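Local structure of beta sliding clamp (Bartonella birtlesii LL-WM9, 6PTR) at residues 170-173 with 179-182; 145-150 with 191-196; 80-85 with 107-112. The protein probably encircles DNA as a ring-shaped head-to-tail homodimer, tethering DNA polymerases and other proteins to it and making replication processive. All coordinates share one frame; numbering follows the deposited sequence.

Interaction 1: residues 170-173 with 179-182; sequences FHIV and KLRL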
ATOM      1  N   PHE C 170      -3.696  29.211  15.418  1.00 15.83           N
ATOM      2  CA  PHE C 170      -3.470  28.908  16.831  1.00 20.79           C
ATOM      3  C   PHE C 170      -3.518  30.259  17.538  1.00 22.19           C
ATOM      4  O   PHE C 170      -2.650  31.096  17.290  1.00 19.44           O
ATOM      5  CB  PHE C 170      -2.094  28.242  16.919  1.00 19.99           C
ATOM      6  CG  PHE C 170      -1.669  27.716  18.279  1.00 22.06           C
ATOM      7  CD1 PHE C 170      -1.992  26.432  18.671  1.00 24.64           C
ATOM      8  CD2 PHE C 170      -0.780  28.436  19.056  1.00 26.35           C
ATOM      9  CE1 PHE C 170      -1.529  25.922  19.874  1.00 24.73           C
ATOM     10  CE2 PHE C 170      -0.310  27.919  20.272  1.00 25.38           C
ATOM     11  CZ  PHE C 170      -0.697  26.664  20.665  1.00 26.22           C
ATOM     12  N   HIS C 171      -4.556  30.507  18.352  1.00 20.35           N
ATOM     13  CA  HIS C 171      -4.796  31.869  18.830  1.00 20.45           C
ATOM     14  C   HIS C 171      -5.596  31.861  20.125  1.00 23.22           C
ATOM     15  O   HIS C 171      -6.206  30.858  20.506  1.00 24.20           O
ATOM     16  CB  HIS C 171      -5.513  32.706  17.737  1.00 21.78           C
ATOM     17  CG  HIS C 171      -6.889  32.218  17.376  1.00 20.54           C
ATOM     18  ND1 HIS C 171      -7.119  31.002  16.768  1.00 19.19           N
ATOM     19  CD2 HIS C 171      -8.106  32.810  17.502  1.00 21.89           C
ATOM     20  CE1 HIS C 171      -8.417  30.860  16.537  1.00 20.81           C
ATOM     21  NE2 HIS C 171      -9.038  31.948  16.970  1.00 20.92           N
ATOM     22  N   ILE C 172      -5.613  33.032  20.786  1.00 22.99           N
ATOM     23  CA  ILE C 172      -6.310  33.249  22.044  1.00 25.11           C
ATOM     24  C   ILE C 172      -7.629  33.945  21.772  1.00 31.31           C
ATOM     25  O   ILE C 172      -7.712  34.841  20.918  1.00 29.34           O
ATOM     26  CB  ILE C 172      -5.447  34.086  23.008  1.00 27.90           C
ATOM     27  CG1 ILE C 172      -4.161  33.329  23.353  1.00 34.71           C
ATOM     28  CG2 ILE C 172      -6.212  34.440  24.266  1.00 43.66           C
ATOM     29  CD1 ILE C 172      -4.391  31.901  23.757  1.00 33.60           C
ATOM     30  N   VAL C 173      -8.656  33.553  22.517  1.00 25.65           N
ATOM     31  CA  VAL C 173      -9.986  34.152  22.430  1.00 25.73           C
ATOM     32  C   VAL C 173     -10.270  34.754  23.793  1.00 38.99           C
ATOM     33  O   VAL C 173     -10.392  34.028  24.789  1.00 38.02           O
ATOM     34  CB  VAL C 173     -11.065  33.133  22.042  1.00 27.74           C
ATOM     35  CG1 VAL C 173     -12.442  33.810  22.039  1.00 37.06           C
ATOM     36  CG2 VAL C 173     -10.767  32.530  20.689  1.00 36.22           C
ATOM     37  N   LYS C 179      -9.576  31.608  26.317  1.00 33.35           N
ATOM     38  CA  LYS C 179      -9.557  30.342  25.607  1.00 29.85           C
ATOM     39  C   LYS C 179      -8.340  30.290  24.700  1.00 33.46           C
ATOM     40  O   LYS C 179      -7.930  31.311  24.147  1.00 31.99           O
ATOM     41  CB  LYS C 179     -10.826  30.153  24.768  1.00 28.66           C
ATOM     42  CG  LYS C 179     -12.095  30.028  25.596  1.00 37.23           C
ATOM     43  CD  LYS C 179     -13.259  29.554  24.726  1.00 43.86           C
ATOM     44  CE  LYS C 179     -14.515  29.326  25.545  1.00 57.71           C
ATOM     45  NZ  LYS C 179     -15.409  30.517  25.540  1.00 62.47           N
ATOM     46  N   LEU C 180      -7.755  29.104  24.571  1.00 25.14           N
ATOM     47  CA  LEU C 180      -6.824  28.799  23.494  1.00 23.29           C
ATOM     48  C   LEU C 180      -7.604  28.045  22.436  1.00 24.91           C
ATOM     49  O   LEU C 180      -8.271  27.057  22.753  1.00 25.16           O
ATOM     50  CB  LEU C 180      -5.655  27.947  23.987  1.00 29.38           C
ATOM     51  CG  LEU C 180      -4.765  27.325  22.903  1.00 26.26           C
ATOM     52  CD1 LEU C 180      -3.994  28.388  22.121  1.00 27.92           C
ATOM     53  CD2 LEU C 180      -3.802  26.327  23.567  1.00 30.95           C
ATOM     54  N   ARG C 181      -7.554  28.532  21.194  1.00 22.53           N
ATOM     55  CA  ARG C 181      -8.382  28.001  20.126  1.00 20.65           C
ATOM     56  C   ARG C 181      -7.519  27.618  18.941  1.00 19.46           C
ATOM     57  O   ARG C 181      -6.523  28.284  18.636  1.00 20.90           O
ATOM     58  CB  ARG C 181      -9.457  29.029  19.694  1.00 21.82           C
ATOM     59  CG  ARG C 181     -10.297  28.609  18.496  1.00 18.98           C
ATOM     60  CD  ARG C 181     -11.403  29.670  18.290  1.00 21.48           C
ATOM     61  NE  ARG C 181     -12.489  29.583  19.278  1.00 21.98           N
ATOM     62  CZ  ARG C 181     -13.480  30.461  19.374  1.00 28.09           C
ATOM     63  NH1 ARG C 181     -13.513  31.518  18.563  1.00 28.59           N
ATOM     64  NH2 ARG C 181     -14.434  30.294  20.283  1.00 30.57           N
ATOM     65  N   LEU C 182      -7.895  26.532  18.283  1.00 21.61           N
ATOM     66  CA  LEU C 182      -7.316  26.138  17.012  1.00 18.95           C
ATOM     67  C   LEU C 182      -8.439  26.069  16.003  1.00 18.76           C
ATOM     68  O   LEU C 182      -9.483  25.490  16.306  1.00 17.75           O
ATOM     69  CB  LEU C 182      -6.638  24.764  17.072  1.00 17.42           C
ATOM     70  CG  LEU C 182      -5.300  24.656  17.810  1.00 19.29           C
ATOM     71  CD1 LEU C 182      -5.449  24.933  19.275  1.00 22.15           C
ATOM     72  CD2 LEU C 182      -4.747  23.255  17.590  1.00 19.17           C
TER

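Interaction 2: residues 145-150 with 191-196; sequences LKHLLD and AQVDME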
ATOM      1  N   LEU C 145      -2.762  18.449  23.767  1.00 22.85           N
ATOM      2  CA  LEU C 145      -2.343  18.939  22.450  1.00 21.10           C
ATOM      3  C   LEU C 145      -2.769  17.982  21.348  1.00 25.21           C
ATOM      4  O   LEU C 145      -3.221  18.408  20.275  1.00 22.53           O
ATOM      5  CB  LEU C 145      -0.824  19.139  22.412  1.00 21.15           C
ATOM      6  CG  LEU C 145      -0.333  19.595  21.025  1.00 21.91           C
ATOM      7  CD1 LEU C 145      -0.916  20.958  20.654  1.00 23.85           C
ATOM      8  CD2 LEU C 145       1.197  19.648  21.032  1.00 29.41           C
ATOM      9  N   LYS C 146      -2.658  16.680  21.600  1.00 21.66           N
ATOM     10  CA  LYS C 146      -3.115  15.727  20.599  1.00 21.56           C
ATOM     11  C   LYS C 146      -4.603  15.896  20.317  1.00 23.43           C
ATOM     12  O   LYS C 146      -5.037  15.803  19.164  1.00 24.77           O
ATOM     13  CB  LYS C 146      -2.835  14.306  21.065  1.00 23.66           C
ATOM     14  CG  LYS C 146      -3.236  13.260  20.044  1.00 24.16           C
ATOM     15  CD  LYS C 146      -2.947  11.866  20.574  1.00 30.68           C
ATOM     16  CE  LYS C 146      -3.198  10.784  19.522  1.00 40.72           C
ATOM     17  NZ  LYS C 146      -4.613  10.699  19.100  1.00 42.21           N
ATOM     18  N   HIS C 147      -5.396  16.103  21.371  1.00 25.83           N
ATOM     19  CA  HIS C 147      -6.829  16.312  21.197  1.00 28.00           C
ATOM     20  C   HIS C 147      -7.092  17.527  20.318  1.00 27.47           C
ATOM     21  O   HIS C 147      -7.910  17.470  19.396  1.00 25.92           O
ATOM     22  CB  HIS C 147      -7.494  16.468  22.558  1.00 31.90           C
ATOM     23  CG  HIS C 147      -8.931  16.883  22.486  1.00 41.57           C
ATOM     24  ND1 HIS C 147      -9.922  16.053  22.007  1.00 39.01           N
ATOM     25  CD2 HIS C 147      -9.542  18.044  22.829  1.00 40.02           C
ATOM     26  CE1 HIS C 147     -11.082  16.683  22.060  1.00 43.97           C
ATOM     27  NE2 HIS C 147     -10.880  17.892  22.558  1.00 41.09           N
ATOM     28  N   LEU C 148      -6.406  18.643  20.591  1.00 25.58           N
ATOM     29  CA  LEU C 148      -6.624  19.850  19.792  1.00 21.86           C
ATOM     30  C   LEU C 148      -6.291  19.606  18.329  1.00 23.51           C
ATOM     31  O   LEU C 148      -7.037  20.020  17.431  1.00 20.46           O
ATOM     32  CB  LEU C 148      -5.790  21.004  20.343  1.00 24.60           C
ATOM     33  CG  LEU C 148      -6.019  21.353  21.811  1.00 26.62           C
ATOM     34  CD1 LEU C 148      -4.935  22.288  22.303  1.00 26.43           C
ATOM     35  CD2 LEU C 148      -7.395  21.981  21.981  1.00 27.36           C
ATOM     36  N   LEU C 149      -5.157  18.943  18.065  1.00 20.44           N
ATOM     37  CA  LEU C 149      -4.757  18.687  16.689  1.00 20.68           C
ATOM     38  C   LEU C 149      -5.660  17.648  16.032  1.00 20.93           C
ATOM     39  O   LEU C 149      -5.966  17.752  14.835  1.00 21.38           O
ATOM     40  CB  LEU C 149      -3.297  18.226  16.643  1.00 20.43           C
ATOM     41  CG  LEU C 149      -2.315  19.294  17.118  1.00 19.63           C
ATOM     42  CD1 LEU C 149      -0.901  18.747  17.239  1.00 18.96           C
ATOM     43  CD2 LEU C 149      -2.326  20.515  16.204  1.00 19.47           C
ATOM     44  N   ASP C 150      -6.089  16.637  16.793  1.00 22.28           N
ATOM     45  CA  ASP C 150      -7.025  15.641  16.260  1.00 22.36           C
ATOM     46  C   ASP C 150      -8.341  16.267  15.830  1.00 21.15           C
ATOM     47  O   ASP C 150      -8.973  15.794  14.875  1.00 24.79           O
ATOM     48  CB  ASP C 150      -7.324  14.559  17.298  1.00 25.27           C
ATOM     49  CG  ASP C 150      -6.247  13.499  17.379  1.00 30.22           C
ATOM     50  OD1 ASP C 150      -5.465  13.347  16.415  1.00 30.42           O
ATOM     51  OD2 ASP C 150      -6.215  12.797  18.413  1.00 29.85           O
ATOM     52  N   ALA C 191     -13.046  23.441  11.112  1.00 16.61           N
ATOM     53  CA  ALA C 191     -13.036  22.833  12.430  1.00 17.35           C
ATOM     54  C   ALA C 191     -12.559  23.872  13.435  1.00 17.31           C
ATOM     55  O   ALA C 191     -11.623  24.623  13.153  1.00 19.06           O
ATOM     56  CB  ALA C 191     -12.103  21.588  12.484  1.00 17.98           C
ATOM     57  N   GLN C 192     -13.231  23.928  14.585  1.00 18.27           N
ATOM     58  CA  GLN C 192     -12.890  24.848  15.661  1.00 23.28           C
ATOM     59  C   GLN C 192     -12.885  24.091  16.973  1.00 23.10           C
ATOM     60  O   GLN C 192     -13.880  23.447  17.318  1.00 19.86           O
ATOM     61  CB  GLN C 192     -13.904  26.001  15.746  1.00 20.57           C
ATOM     62  CG  GLN C 192     -13.625  26.934  16.911  1.00 20.17           C
ATOM     63  CD  GLN C 192     -14.662  28.046  17.035  1.00 28.86           C
ATOM     64  OE1 GLN C 192     -14.572  29.057  16.365  1.00 31.07           O
ATOM     65  NE2 GLN C 192     -15.642  27.856  17.907  1.00 28.27           N
ATOM     66  N   VAL C 193     -11.777  24.175  17.716  1.00 18.56           N
ATOM     67  CA  VAL C 193     -11.710  23.575  19.050  1.00 21.84           C
ATOM     68  C   VAL C 193     -11.157  24.597  20.031  1.00 20.36           C
ATOM     69  O   VAL C 193     -10.204  25.319  19.713  1.00 23.62           O
ATOM     70  CB  VAL C 193     -10.868  22.279  19.052  1.00 21.76           C
ATOM     71  CG1 VAL C 193      -9.430  22.516  18.536  1.00 20.69           C
ATOM     72  CG2 VAL C 193     -10.896  21.633  20.448  1.00 24.66           C
ATOM     73  N   ASP C 194     -11.757  24.644  21.221  1.00 24.65           N
ATOM     74  CA  ASP C 194     -11.388  25.534  22.317  1.00 25.07           C
ATOM     75  C   ASP C 194     -10.944  24.727  23.526  1.00 31.86           C
ATOM     76  O   ASP C 194     -11.423  23.612  23.750  1.00 32.56           O
ATOM     77  CB  ASP C 194     -12.572  26.409  22.773  1.00 32.11           C
ATOM     78  CG  ASP C 194     -12.970  27.445  21.748  1.00 39.01           C
ATOM     79  OD1 ASP C 194     -12.123  27.813  20.922  1.00 49.71           O
ATOM     80  OD2 ASP C 194     -14.129  27.895  21.770  1.00 43.45           O
ATOM     81  N   MET C 195     -10.049  25.322  24.314  1.00 25.01           N
ATOM     82  CA  MET C 195      -9.834  24.899  25.696  1.00 26.93           C
ATOM     83  C   MET C 195      -9.593  26.131  26.550  1.00 28.21           C
ATOM     84  O   MET C 195      -9.259  27.207  26.045  1.00 31.98           O
ATOM     85  CB  MET C 195      -8.645  23.948  25.834  1.00 32.43           C
ATOM     86  CG  MET C 195      -7.331  24.614  25.544  1.00 31.41           C
ATOM     87  SD  MET C 195      -5.927  23.500  25.779  1.00 33.94           S
ATOM     88  CE  MET C 195      -5.784  23.517  27.570  1.00 36.53           C
ATOM     89  N   GLU C 196      -9.780  25.965  27.864  1.00 30.49           N
ATOM     90  CA  GLU C 196      -9.358  26.994  28.796  1.00 32.07           C
ATOM     91  C   GLU C 196      -7.863  27.207  28.633  1.00 39.38           C
ATOM     92  O   GLU C 196      -7.087  26.249  28.634  1.00 32.75           O
ATOM     93  CB  GLU C 196      -9.692  26.584  30.230  1.00 36.78           C
ATOM     94  CG  GLU C 196      -9.282  27.620  31.259  1.00 49.77           C
ATOM     95  CD  GLU C 196      -9.943  27.399  32.615  1.00 60.53           C
ATOM     96  OE1 GLU C 196     -11.116  26.966  32.648  1.00 60.42           O
ATOM     97  OE2 GLU C 196      -9.283  27.662  33.642  1.00 61.57           O
TER
HETATM   98  O   HOH W   1     -11.116  20.802  24.008  1.00 44.82           O

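Interaction 3: residues 80-85 with 107-112; sequences YLLYDI and MSIVSG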
ATOM      1  N   TYR C  80      17.295   8.453   4.549  1.00 21.38           N
ATOM      2  CA  TYR C  80      16.464   7.304   4.208  1.00 22.65           C
ATOM      3  C   TYR C  80      17.312   6.047   4.057  1.00 28.75           C
ATOM      4  O   TYR C  80      16.889   4.959   4.463  1.00 28.22           O
ATOM      5  CB  TYR C  80      15.652   7.591   2.952  1.00 22.19           C
ATOM      6  CG  TYR C  80      14.471   8.489   3.284  1.00 30.07           C
ATOM      7  CD1 TYR C  80      13.310   7.964   3.841  1.00 37.62           C
ATOM      8  CD2 TYR C  80      14.528   9.857   3.062  1.00 36.24           C
ATOM      9  CE1 TYR C  80      12.238   8.778   4.161  1.00 37.27           C
ATOM     10  CE2 TYR C  80      13.457  10.675   3.365  1.00 39.94           C
ATOM     11  CZ  TYR C  80      12.319  10.131   3.925  1.00 40.60           C
ATOM     12  OH  TYR C  80      11.257  10.951   4.246  1.00 44.86           O
ATOM     13  N   LEU C  81      18.516   6.185   3.498  1.00 26.28           N
ATOM     14  CA  LEU C  81      19.430   5.044   3.405  1.00 26.00           C
ATOM     15  C   LEU C  81      19.815   4.536   4.785  1.00 25.13           C
ATOM     16  O   LEU C  81      19.808   3.325   5.042  1.00 25.50           O
ATOM     17  CB  LEU C  81      20.692   5.430   2.634  1.00 25.43           C
ATOM     18  CG  LEU C  81      21.786   4.357   2.560  1.00 25.51           C
ATOM     19  CD1 LEU C  81      21.230   3.049   1.943  1.00 24.43           C
ATOM     20  CD2 LEU C  81      22.971   4.867   1.740  1.00 28.21           C
ATOM     21  N   LEU C  82      20.186   5.446   5.689  1.00 19.45           N
ATOM     22  CA  LEU C  82      20.543   5.005   7.031  1.00 20.68           C
ATOM     23  C   LEU C  82      19.370   4.308   7.696  1.00 23.06           C
ATOM     24  O   LEU C  82      19.542   3.258   8.318  1.00 19.69           O
ATOM     25  CB  LEU C  82      20.997   6.182   7.876  1.00 15.73           C
ATOM     26  CG  LEU C  82      21.409   5.842   9.302  1.00 19.94           C
ATOM     27  CD1 LEU C  82      22.594   4.856   9.328  1.00 21.10           C
ATOM     28  CD2 LEU C  82      21.756   7.124  10.038  1.00 19.27           C
ATOM     29  N   TYR C  83      18.162   4.875   7.565  1.00 20.39           N
ATOM     30  CA  TYR C  83      16.977   4.236   8.142  1.00 21.14           C
ATOM     31  C   TYR C  83      16.761   2.840   7.563  1.00 24.02           C
ATOM     32  O   TYR C  83      16.501   1.881   8.301  1.00 25.09           O
ATOM     33  CB  TYR C  83      15.732   5.101   7.906  1.00 22.33           C
ATOM     34  CG  TYR C  83      14.521   4.592   8.661  1.00 23.05           C
ATOM     35  CD1 TYR C  83      14.424   4.778  10.028  1.00 25.81           C
ATOM     36  CD2 TYR C  83      13.495   3.908   8.011  1.00 34.32           C
ATOM     37  CE1 TYR C  83      13.332   4.316  10.741  1.00 32.84           C
ATOM     38  CE2 TYR C  83      12.383   3.436   8.717  1.00 35.89           C
ATOM     39  CZ  TYR C  83      12.315   3.653  10.089  1.00 38.73           C
ATOM     40  OH  TYR C  83      11.238   3.194  10.829  1.00 48.05           O
ATOM     41  N   ASP C  84      16.849   2.706   6.235  1.00 20.23           N
ATOM     42  CA  ASP C  84      16.621   1.400   5.626  1.00 23.78           C
ATOM     43  C   ASP C  84      17.665   0.389   6.085  1.00 26.08           C
ATOM     44  O   ASP C  84      17.348  -0.796   6.262  1.00 28.73           O
ATOM     45  CB  ASP C  84      16.610   1.523   4.103  1.00 27.17           C
ATOM     46  CG  ASP C  84      15.390   2.272   3.582  1.00 48.91           C
ATOM     47  OD1 ASP C  84      14.359   2.319   4.285  1.00 54.85           O
ATOM     48  OD2 ASP C  84      15.460   2.815   2.461  1.00 58.50           O
ATOM     49  N   ILE C  85      18.909   0.827   6.291  1.00 20.89           N
ATOM     50  CA  ILE C  85      19.943  -0.081   6.781  1.00 23.12           C
ATOM     51  C   ILE C  85      19.620  -0.542   8.200  1.00 26.36           C
ATOM     52  O   ILE C  85      19.565  -1.747   8.486  1.00 27.35           O
ATOM     53  CB  ILE C  85      21.329   0.590   6.708  1.00 23.01           C
ATOM     54  CG1 ILE C  85      21.788   0.696   5.251  1.00 23.16           C
ATOM     55  CG2 ILE C  85      22.347  -0.157   7.588  1.00 25.22           C
ATOM     56  CD1 ILE C  85      22.973   1.656   5.082  1.00 28.43           C
ATOM     57  N   MET C 107      31.349   7.354   6.735  1.00 26.00           N
ATOM     58  CA  MET C 107      31.008   6.770   8.021  1.00 23.27           C
ATOM     59  C   MET C 107      30.925   5.261   7.881  1.00 27.89           C
ATOM     60  O   MET C 107      30.338   4.747   6.925  1.00 26.33           O
ATOM     61  CB  MET C 107      29.684   7.292   8.569  1.00 22.63           C
ATOM     62  CG  MET C 107      29.431   6.834  10.015  1.00 26.54           C
ATOM     63  SD  MET C 107      27.834   7.351  10.678  1.00 31.71           S
ATOM     64  CE  MET C 107      26.715   6.310   9.739  1.00 28.58           C
ATOM     65  N   SER C 108      31.529   4.565   8.829  1.00 22.86           N
ATOM     66  CA  SER C 108      31.431   3.119   8.922  1.00 20.89           C
ATOM     67  C   SER C 108      30.277   2.736   9.834  1.00 23.94           C
ATOM     68  O   SER C 108      30.051   3.358  10.880  1.00 23.94           O
ATOM     69  CB  SER C 108      32.752   2.547   9.451  1.00 24.91           C
ATOM     70  OG  SER C 108      32.621   1.206   9.869  1.00 34.28           O
ATOM     71  N   ILE C 109      29.536   1.704   9.429  1.00 22.04           N
ATOM     72  CA  ILE C 109      28.487   1.117  10.246  1.00 21.56           C
ATOM     73  C   ILE C 109      28.817  -0.354  10.372  1.00 27.50           C
ATOM     74  O   ILE C 109      28.890  -1.055   9.356  1.00 25.81           O
ATOM     75  CB  ILE C 109      27.101   1.296   9.624  1.00 22.29           C
ATOM     76  CG1 ILE C 109      26.792   2.768   9.328  1.00 21.70           C
ATOM     77  CG2 ILE C 109      26.051   0.688  10.525  1.00 26.65           C
ATOM     78  CD1 ILE C 109      25.589   2.922   8.457  1.00 24.54           C
ATOM     79  N   VAL C 110      29.034  -0.831  11.599  1.00 24.34           N
ATOM     80  CA  VAL C 110      29.362  -2.235  11.818  1.00 21.55           C
ATOM     81  C   VAL C 110      28.329  -2.848  12.751  1.00 24.53           C
ATOM     82  O   VAL C 110      28.072  -2.326  13.842  1.00 25.49           O
ATOM     83  CB  VAL C 110      30.782  -2.412  12.389  1.00 29.30           C
ATOM     84  CG1 VAL C 110      31.024  -3.860  12.747  1.00 28.77           C
ATOM     85  CG2 VAL C 110      31.819  -1.943  11.368  1.00 29.00           C
ATOM     86  N   SER C 111      27.748  -3.966  12.334  1.00 24.48           N
ATOM     87  CA  SER C 111      26.830  -4.715  13.180  1.00 25.85           C
ATOM     88  C   SER C 111      27.124  -6.186  12.929  1.00 26.05           C
ATOM     89  O   SER C 111      26.810  -6.703  11.852  1.00 27.16           O
ATOM     90  CB  SER C 111      25.374  -4.374  12.863  1.00 39.12           C
ATOM     91  OG  SER C 111      24.498  -5.358  13.394  1.00 49.98           O
ATOM     92  N   GLY C 112      27.760  -6.837  13.897  1.00 29.89           N
ATOM     93  CA  GLY C 112      28.149  -8.225  13.695  1.00 33.20           C
ATOM     94  C   GLY C 112      29.211  -8.271  12.624  1.00 30.37           C
ATOM     95  O   GLY C 112      30.177  -7.496  12.643  1.00 30.12           O
TER

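Interaction 1: residues 170-173 with 179-182
His171 and Arg181 form a hydrogen-bonded pair in an antiparallel beta hairpin of the central domain, made by strands 167-173 and 179-185. Arg181 N gives its hydrogen to His171 O at 2.8 Å, and His171 N returns one to Arg181 O at 3.0 Å. Val173 and Lys179 form the second such pair, nearer the turn. The side chains of all four lie on one side of the sheet, where Arg181 CB sits over the His171 imidazole, toward its rim. The aliphatic chain continues along the ring, and His171 NE2 is 3.5 Å from Arg181 CD. On the opposite side of the sheet, Leu180 CD1 sits over the centre of the Phe170 ring, 4.1 Å from its centroid. Leu182 CD1 touches the same ring at Phe170 CD1, while Ile172 CD1 packs on Leu180 CD1.

Further out, Tyr259 OH is hydrogen-bonded to His171 NE2 and Arg181 NH1, and Asp194 OD1 of the next strand forms a salt bridge with Arg181 NE. These partners probably fix the rotation of the guanidinium group. The Arg181 chain is extended up to a bend at chi3 (-75°). The bend lays one face of the guanidinium against Val173, whose CG2 lies 3.6 Å from Arg181 NH1.

Interaction 2: residues 145-150 with 191-196
Helix-on-sheet packing in the central clamp domain brings Leu148 of helix 142-152 against Val193 and Met195 of strand 189-196. The two short segments run nearly antiparallel, at 157°, with their axes 8.7 Å apart at closest approach. Leu148 spans the gap with both methyl branches. Leu148 CD2 meets the valine, at 3.8 Å from Val193 CG2, and also touches Val193 CG1. Leu148 CD1 turns to the methionine and lies 3.8 Å from Met195 SD. The leucine side chain crosses each of these partners at about a right angle.

Val193 also reaches the helix backbone. Its CG1 stands between the backbone N and the carbonyl carbon (chi1 57°), and Val193 CG1 lies 3.6 Å from Leu148 O. That carbonyl accepts a hydrogen bond from Thr152 OG1. In Met195, chi1 (67°) and an extended chi2 place SD against Leu148 CD1; the bend at chi3 leaves CE farther off.

At the margin, His147 adds a polar link through one water. The water lies in the plane of the imidazole, at its edge. The water oxygen donates to Asp194 O at 2.8 Å and accepts a weak bond from His147 NE2. Leu182 of the neighbouring strand also packs on Leu148. On another side of the helix, Leu149 packs against helix 211-221.

Leu148, Val193 and Met195 thus join helix to sheet by dispersion and burial of apolar surface. Direct polar bonds between the segments are absent. The water adds a directional link at the partly exposed margin, weak on the His147 side.

Interaction 3: residues 80-85 with 107-112
Leu82 on helix 79-88 meets Met107 and Ile109 on strand 106-111, in the buried layer between helix and sheet of the N-terminal clamp domain. The strand belongs to a four-stranded antiparallel sheet. The two short segments run nearly parallel, at 12°, but their axes are 11.8 Å apart at closest approach. The gap is bridged by the ends of Leu82, Ile85, Met107 and Ile109.

Met107 comes first. Its chain is extended through chi1 and chi2, then turns at chi3 (71°). The terminal methyl makes the approach, with Met107 CE 4.4 Å from Leu82 CD1. This is a loose contact. Met107 also packs on Leu97 of the next strand.

Two residues on, Ile109 is again on the helix side. Ile109 makes the closest contact between the segments, with Ile109 CD1 lying 3.7 Å from Leu82 CD1. Its CG1 branch is anti to the carbonyl carbon (chi1 -55°) and extends onward at chi2, which carries the delta methyl out to the helix. The leucine and isoleucine side chains cross at a slant. Ile109 CD1 is also 4.5 Å from Ile85 CD1, about one helical turn beyond Leu82.

Neighbouring elements complete the packing. Phe18 and Leu22 of helix 15-26 touch Leu82, and Phe116 of strand 114-119 touches Ile85. Thr287 of the second subunit also packs on Ile85, so this edge of the core lies at the dimer interface.

Every touching group across the two segments is a methyl. The contact is therefore purely apolar. With methyl meeting methyl, nothing directional fixes how Leu82 and Ile109 are turned against each other.

From the N terminus, interaction 3 comes first. It closes a loop of 21 residues, returning the chain from helix 79-88 to strand 106-111 within the N-terminal domain. The chain then enters the central domain. There interaction 2 closes a loop of 40 residues between helix 142-152 and strand 189-196, and interaction 1, a hairpin with five residues between its segments, falls wholly within that loop. These two contacts touch, because strands 179-185 and 189-196 are neighbours in one sheet; Leu180 N probably hydrogen-bonds to Met195 O across them. Interaction 3 stands apart in series, with its centre 44 Å from that of interaction 1 and 39 Å from that of interaction 2.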